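Long-range contact in putative polysaccharide binding proteins (DUF1812) (Bacteroides thetaiotaomicron VPI-5482, PDB 3GF8), which is an outer-membrane lipoprotein of the FimB/Mfa2 family that probably takes part in fimbrial assembly or anchoring: residues Leu108-Arg119 and Asp190-Tyr198. Sequence-based numbering, arbitrary orientation.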
ATOM      1  N   LEU A 108      -7.874   8.504   0.122  1.00 27.40           N
ATOM      2  CA  LEU A 108      -8.728   7.417   0.622  1.00 26.10           C
ATOM      3  C   LEU A 108      -9.983   8.054   1.214  1.00 26.16           C
ATOM      4  O   LEU A 108      -9.885   8.997   2.000  1.00 25.63           O
ATOM      5  CB  LEU A 108      -8.000   6.605   1.704  1.00 29.54           C
ATOM      6  CG  LEU A 108      -8.718   5.475   2.433  1.00 24.72           C
ATOM      7  CD1 LEU A 108      -9.144   4.367   1.480  1.00 26.28           C
ATOM      8  CD2 LEU A 108      -7.814   4.903   3.594  1.00 23.44           C
ATOM      9  N   LYS A 109     -11.156   7.574   0.805  1.00 23.92           N
ATOM     10  CA  LYS A 109     -12.408   8.098   1.306  1.00 22.60           C
ATOM     11  C   LYS A 109     -12.575   7.729   2.764  1.00 23.16           C
ATOM     12  O   LYS A 109     -12.251   6.598   3.171  1.00 24.38           O
ATOM     13  CB  LYS A 109     -13.577   7.522   0.496  1.00 23.11           C
ATOM     14  CG  LYS A 109     -13.613   8.024  -0.970  1.00 29.04           C
ATOM     15  CD  LYS A 109     -14.867   7.485  -1.644  1.00 31.04           C
ATOM     16  CE  LYS A 109     -14.925   7.724  -3.120  1.00 36.93           C
ATOM     17  NZ  LYS A 109     -15.900   6.780  -3.752  1.00 27.54           N
ATOM     18  N   ARG A 110     -13.065   8.686   3.544  1.00 20.88           N
ATOM     19  CA  ARG A 110     -13.417   8.467   4.951  1.00 21.91           C
ATOM     20  C   ARG A 110     -14.647   9.280   5.363  1.00 20.64           C
ATOM     21  O   ARG A 110     -14.983  10.284   4.766  1.00 21.32           O
ATOM     22  CB  ARG A 110     -12.254   8.747   5.899  1.00 19.89           C
ATOM     23  CG  ARG A 110     -11.981  10.257   6.199  1.00 29.89           C
ATOM     24  CD  ARG A 110     -11.734  11.066   4.918  1.00 29.15           C
ATOM     25  NE  ARG A 110     -10.516  10.646   4.215  1.00 29.96           N
ATOM     26  CZ  ARG A 110      -9.307  11.200   4.386  1.00 31.93           C
ATOM     27  NH1 ARG A 110      -9.138  12.202   5.244  1.00 25.30           N
ATOM     28  NH2 ARG A 110      -8.252  10.741   3.702  1.00 22.84           N
ATOM     29  N   GLU A 111     -15.301   8.818   6.401  1.00 21.87           N
ATOM     30  CA  GLU A 111     -16.367   9.529   7.066  1.00 22.19           C
ATOM     31  C   GLU A 111     -15.804  10.438   8.143  1.00 22.56           C
ATOM     32  O   GLU A 111     -14.616  10.360   8.435  1.00 22.24           O
ATOM     33  CB  GLU A 111     -17.226   8.516   7.772  1.00 23.51           C
ATOM     34  CG  GLU A 111     -17.975   7.548   6.881  1.00 34.17           C
ATOM     35  CD  GLU A 111     -18.904   6.661   7.740  1.00 49.07           C
ATOM     36  OE1 GLU A 111     -18.579   6.469   8.963  1.00 39.35           O
ATOM     37  OE2 GLU A 111     -19.941   6.186   7.190  1.00 52.46           O
ATOM     38  N   ALA A 112     -16.673  11.229   8.794  1.00 20.65           N
ATOM     39  CA  ALA A 112     -16.248  12.168   9.848  1.00 21.25           C
ATOM     40  C   ALA A 112     -15.475  11.488  10.926  1.00 24.98           C
ATOM     41  O   ALA A 112     -14.578  12.111  11.523  1.00 27.33           O
ATOM     42  CB  ALA A 112     -17.446  12.918  10.503  1.00 20.76           C
ATOM     43  N   SER A 113     -15.822  10.233  11.223  1.00 23.59           N
ATOM     44  CA  SER A 113     -15.122   9.514  12.286  1.00 23.00           C
ATOM     45  C   SER A 113     -13.649   9.185  11.991  1.00 22.51           C
ATOM     46  O   SER A 113     -12.935   8.779  12.870  1.00 23.19           O
ATOM     47  CB  SER A 113     -15.829   8.202  12.581  1.00 24.26           C
ATOM     48  OG  SER A 113     -15.510   7.243  11.599  1.00 26.38           O
ATOM     49  N   LEU A 114     -13.212   9.298  10.747  1.00 23.92           N
ATOM     50  CA  LEU A 114     -11.841   8.936  10.374  1.00 25.19           C
ATOM     51  C   LEU A 114     -11.458   7.467  10.626  1.00 26.06           C
ATOM     52  O   LEU A 114     -10.282   7.142  10.695  1.00 28.55           O
ATOM     53  CB  LEU A 114     -10.845   9.841  11.087  1.00 24.17           C
ATOM     54  CG  LEU A 114     -11.141  11.337  11.022  1.00 24.05           C
ATOM     55  CD1 LEU A 114     -10.062  11.987  11.813  1.00 20.23           C
ATOM     56  CD2 LEU A 114     -11.182  11.849   9.557  1.00 21.70           C
ATOM     57  N   ILE A 115     -12.444   6.594  10.757  1.00 27.65           N
ATOM     58  CA  ILE A 115     -12.218   5.157  10.902  1.00 27.11           C
ATOM     59  C   ILE A 115     -12.364   4.497   9.544  1.00 27.77           C
ATOM     60  O   ILE A 115     -13.321   4.728   8.842  1.00 31.23           O
ATOM     61  CB  ILE A 115     -13.247   4.537  11.836  1.00 26.23           C
ATOM     62  CG1 ILE A 115     -13.080   5.132  13.218  1.00 31.29           C
ATOM     63  CG2 ILE A 115     -13.115   3.029  11.876  1.00 24.68           C
ATOM     64  CD1 ILE A 115     -14.202   4.785  14.210  1.00 20.13           C
ATOM     65  N   ILE A 116     -11.407   3.682   9.171  1.00 28.12           N
ATOM     66  CA  ILE A 116     -11.475   2.894   7.935  1.00 28.60           C
ATOM     67  C   ILE A 116     -11.514   1.428   8.366  1.00 26.48           C
ATOM     68  O   ILE A 116     -10.598   0.993   9.034  1.00 24.75           O
ATOM     69  CB  ILE A 116     -10.200   3.121   7.090  1.00 28.03           C
ATOM     70  CG1 ILE A 116     -10.044   4.614   6.752  1.00 27.31           C
ATOM     71  CG2 ILE A 116     -10.204   2.213   5.821  1.00 28.01           C
ATOM     72  CD1 ILE A 116     -10.979   5.090   5.656  1.00 29.55           C
ATOM     73  N   ASN A 117     -12.555   0.681   7.998  1.00 25.45           N
ATOM     74  CA  ASN A 117     -12.645  -0.722   8.390  1.00 28.83           C
ATOM     75  C   ASN A 117     -13.057  -1.621   7.251  1.00 29.92           C
ATOM     76  O   ASN A 117     -13.644  -2.667   7.477  1.00 34.72           O
ATOM     77  CB  ASN A 117     -13.581  -0.925   9.614  1.00 28.00           C
ATOM     78  CG  ASN A 117     -14.964  -0.339   9.406  1.00 31.30           C
ATOM     79  OD1 ASN A 117     -15.345   0.038   8.291  1.00 33.97           O
ATOM     80  ND2 ASN A 117     -15.728  -0.253  10.489  1.00 28.39           N
ATOM     81  N   LYS A 118     -12.776  -1.208   6.029  1.00 29.79           N
ATOM     82  CA  LYS A 118     -13.081  -2.020   4.867  1.00 28.88           C
ATOM     83  C   LYS A 118     -11.774  -2.557   4.273  1.00 28.56           C
ATOM     84  O   LYS A 118     -10.708  -1.981   4.487  1.00 25.90           O
ATOM     85  CB  LYS A 118     -13.829  -1.192   3.818  1.00 26.82           C
ATOM     86  CG  LYS A 118     -12.927  -0.266   3.021  1.00 38.09           C
ATOM     87  CD  LYS A 118     -13.688   0.622   1.993  1.00 42.02           C
ATOM     88  CE  LYS A 118     -13.875   2.063   2.482  1.00 47.15           C
ATOM     89  NZ  LYS A 118     -14.385   3.020   1.398  1.00 49.98           N
ATOM     90  N   ARG A 119     -11.844  -3.641   3.515  1.00 27.17           N
ATOM     91  CA  ARG A 119     -10.682  -4.045   2.756  1.00 28.12           C
ATOM     92  C   ARG A 119     -10.671  -3.247   1.469  1.00 25.77           C
ATOM     93  O   ARG A 119     -11.535  -3.425   0.674  1.00 24.09           O
ATOM     94  CB  ARG A 119     -10.645  -5.547   2.459  1.00 27.06           C
ATOM     95  CG  ARG A 119      -9.360  -5.916   1.684  1.00 34.99           C
ATOM     96  CD  ARG A 119      -9.191  -7.387   1.577  1.00 47.20           C
ATOM     97  NE  ARG A 119     -10.283  -7.970   0.807  1.00 56.23           N
ATOM     98  CZ  ARG A 119     -10.578  -9.275   0.732  1.00 54.44           C
ATOM     99  NH1 ARG A 119      -9.865 -10.197   1.380  1.00 50.87           N
ATOM    100  NH2 ARG A 119     -11.606  -9.655  -0.012  1.00 51.13           N
ATOM    101  N   ASP A 190      -2.829  15.361   5.812  1.00 26.97           N
ATOM    102  CA  ASP A 190      -4.158  14.745   5.888  1.00 26.49           C
ATOM    103  C   ASP A 190      -4.472  14.533   7.348  1.00 25.27           C
ATOM    104  O   ASP A 190      -3.599  14.702   8.196  1.00 23.85           O
ATOM    105  CB  ASP A 190      -4.195  13.427   5.092  1.00 22.16           C
ATOM    106  CG  ASP A 190      -5.635  12.921   4.814  1.00 27.02           C
ATOM    107  OD1 ASP A 190      -6.617  13.627   5.121  1.00 29.12           O
ATOM    108  OD2 ASP A 190      -5.790  11.789   4.304  1.00 22.81           O
ATOM    109  N   ASP A 191      -5.730  14.234   7.655  1.00 24.87           N
ATOM    110  CA  ASP A 191      -6.078  13.780   8.999  1.00 23.82           C
ATOM    111  C   ASP A 191      -5.437  12.458   9.280  1.00 23.73           C
ATOM    112  O   ASP A 191      -5.131  11.716   8.356  1.00 21.86           O
ATOM    113  CB  ASP A 191      -7.587  13.614   9.124  1.00 24.83           C
ATOM    114  CG  ASP A 191      -8.303  14.938   9.089  1.00 25.41           C
ATOM    115  OD1 ASP A 191      -7.855  15.840   9.819  1.00 28.16           O
ATOM    116  OD2 ASP A 191      -9.282  15.092   8.338  1.00 31.13           O
ATOM    117  N   VAL A 192      -5.250  12.176  10.576  1.00 26.75           N
ATOM    118  CA  VAL A 192      -4.880  10.841  11.043  1.00 24.59           C
ATOM    119  C   VAL A 192      -6.092   9.908  11.029  1.00 25.61           C
ATOM    120  O   VAL A 192      -7.143  10.220  11.603  1.00 23.15           O
ATOM    121  CB  VAL A 192      -4.291  10.903  12.463  1.00 28.19           C
ATOM    122  CG1 VAL A 192      -3.962   9.475  13.024  1.00 23.09           C
ATOM    123  CG2 VAL A 192      -3.057  11.802  12.455  1.00 24.87           C
ATOM    124  N   LEU A 193      -5.907   8.755  10.388  1.00 24.14           N
ATOM    125  CA  LEU A 193      -6.934   7.754  10.256  1.00 23.76           C
ATOM    126  C   LEU A 193      -6.649   6.575  11.210  1.00 24.55           C
ATOM    127  O   LEU A 193      -5.483   6.294  11.540  1.00 25.27           O
ATOM    128  CB  LEU A 193      -7.008   7.266   8.802  1.00 20.35           C
ATOM    129  CG  LEU A 193      -7.221   8.303   7.692  1.00 24.51           C
ATOM    130  CD1 LEU A 193      -7.232   7.607   6.337  1.00 17.15           C
ATOM    131  CD2 LEU A 193      -8.491   9.185   7.911  1.00 19.42           C
ATOM    132  N   SER A 194      -7.738   5.943  11.665  1.00 23.38           N
ATOM    133  CA  SER A 194      -7.749   4.713  12.461  1.00 24.39           C
ATOM    134  C   SER A 194      -8.201   3.549  11.573  1.00 24.57           C
ATOM    135  O   SER A 194      -9.373   3.431  11.223  1.00 24.95           O
ATOM    136  CB  SER A 194      -8.702   4.874  13.656  1.00 25.15           C
ATOM    137  OG  SER A 194      -8.723   3.718  14.502  1.00 25.91           O
ATOM    138  N   PHE A 195      -7.247   2.730  11.139  1.00 25.05           N
ATOM    139  CA  PHE A 195      -7.572   1.564  10.336  1.00 23.60           C
ATOM    140  C   PHE A 195      -7.871   0.452  11.295  1.00 23.72           C
ATOM    141  O   PHE A 195      -7.069   0.193  12.198  1.00 24.00           O
ATOM    142  CB  PHE A 195      -6.411   1.167   9.427  1.00 21.07           C
ATOM    143  CG  PHE A 195      -6.054   2.214   8.394  1.00 21.01           C
ATOM    144  CD1 PHE A 195      -5.216   3.276   8.721  1.00 20.77           C
ATOM    145  CD2 PHE A 195      -6.546   2.141   7.093  1.00 18.54           C
ATOM    146  CE1 PHE A 195      -4.878   4.229   7.769  1.00 19.37           C
ATOM    147  CE2 PHE A 195      -6.207   3.094   6.134  1.00 20.86           C
ATOM    148  CZ  PHE A 195      -5.373   4.139   6.476  1.00 23.28           C
ATOM    149  N   ARG A 196      -9.008  -0.207  11.097  1.00 20.04           N
ATOM    150  CA  ARG A 196      -9.469  -1.241  12.012  1.00 23.45           C
ATOM    151  C   ARG A 196      -9.814  -2.497  11.279  1.00 21.66           C
ATOM    152  O   ARG A 196      -9.995  -2.443  10.096  1.00 23.71           O
ATOM    153  CB  ARG A 196     -10.712  -0.745  12.721  1.00 23.46           C
ATOM    154  CG  ARG A 196     -10.388   0.461  13.526  1.00 25.61           C
ATOM    155  CD  ARG A 196     -11.526   0.959  14.360  1.00 24.61           C
ATOM    156  NE  ARG A 196     -11.061   2.167  15.019  1.00 23.45           N
ATOM    157  CZ  ARG A 196     -11.717   2.810  15.970  1.00 29.02           C
ATOM    158  NH1 ARG A 196     -12.856   2.341  16.406  1.00 32.37           N
ATOM    159  NH2 ARG A 196     -11.210   3.913  16.516  1.00 37.38           N
ATOM    160  N   PRO A 197      -9.928  -3.627  11.985  1.00 22.78           N
ATOM    161  CA  PRO A 197     -10.102  -4.892  11.266  1.00 22.52           C
ATOM    162  C   PRO A 197     -11.281  -4.932  10.314  1.00 21.38           C
ATOM    163  O   PRO A 197     -12.350  -4.434  10.633  1.00 22.36           O
ATOM    164  CB  PRO A 197     -10.281  -5.907  12.382  1.00 22.40           C
ATOM    165  CG  PRO A 197      -9.459  -5.324  13.523  1.00 22.24           C
ATOM    166  CD  PRO A 197      -9.695  -3.844  13.428  1.00 23.13           C
ATOM    167  N   TYR A 198     -11.070  -5.504   9.138  1.00 20.08           N
ATOM    168  CA  TYR A 198     -12.178  -5.831   8.278  1.00 21.79           C
ATOM    169  C   TYR A 198     -12.603  -7.281   8.464  1.00 21.30           C
ATOM    170  O   TYR A 198     -13.673  -7.671   8.017  1.00 19.19           O
ATOM    171  CB  TYR A 198     -11.883  -5.457   6.810  1.00 23.91           C
ATOM    172  CG  TYR A 198     -10.698  -6.163   6.204  1.00 24.96           C
ATOM    173  CD1 TYR A 198     -10.812  -7.472   5.771  1.00 26.29           C
ATOM    174  CD2 TYR A 198      -9.464  -5.530   6.083  1.00 27.47           C
ATOM    175  CE1 TYR A 198      -9.732  -8.149   5.228  1.00 29.04           C
ATOM    176  CE2 TYR A 198      -8.387  -6.188   5.538  1.00 28.84           C
ATOM    177  CZ  TYR A 198      -8.530  -7.504   5.096  1.00 29.68           C
ATOM    178  OH  TYR A 198      -7.470  -8.218   4.573  1.00 25.83           O
TER
HETATM  179  O   HOH W   1     -10.833  13.890   6.559  1.00 28.65           O
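R110 meets D190 end-on: NH1 reaches OD1 at 2.9 Å and NH2 reaches OD2 at 2.7 Å, each oxygen using its syn lone pair, the guanidinium and carboxylate planes 21° apart. Beyond this salt bridge, the segments pair as short parallel strands. S194 N donates to L114 O, I116 N to S194 O and R196 N to I116 O, adding 115-116 as an outermost strand of a mixed sheet whose next member after 193-195 is 170-176. On one face, F195 lies alongside I116, while L108 CD2 comes from the opposite direction to 3.5 Å from F195 CE2. On the other, I115 CD1 lies over one face of the R196 guanidinium, offset toward its rim; R196 NE donates to S194 OG, itself bonded to E173. Farther along, R119 CB stands 3.6 Å above the centre of the Y198 ring, a CH-pi contact. Bends at chi2 (-57°) and chi3 (-65°) fold R110 back, letting NE and NH2 both grip L108 O; L193 CD2 lies over one guanidinium face, and a water links NH1 to D191 OD2. A leucine in place of R110 would probably leave D190 without this countercharge and take two side-chain donors from L108 O. Charge pairing thus ties the chain ahead of both strands, which backbone bonds join.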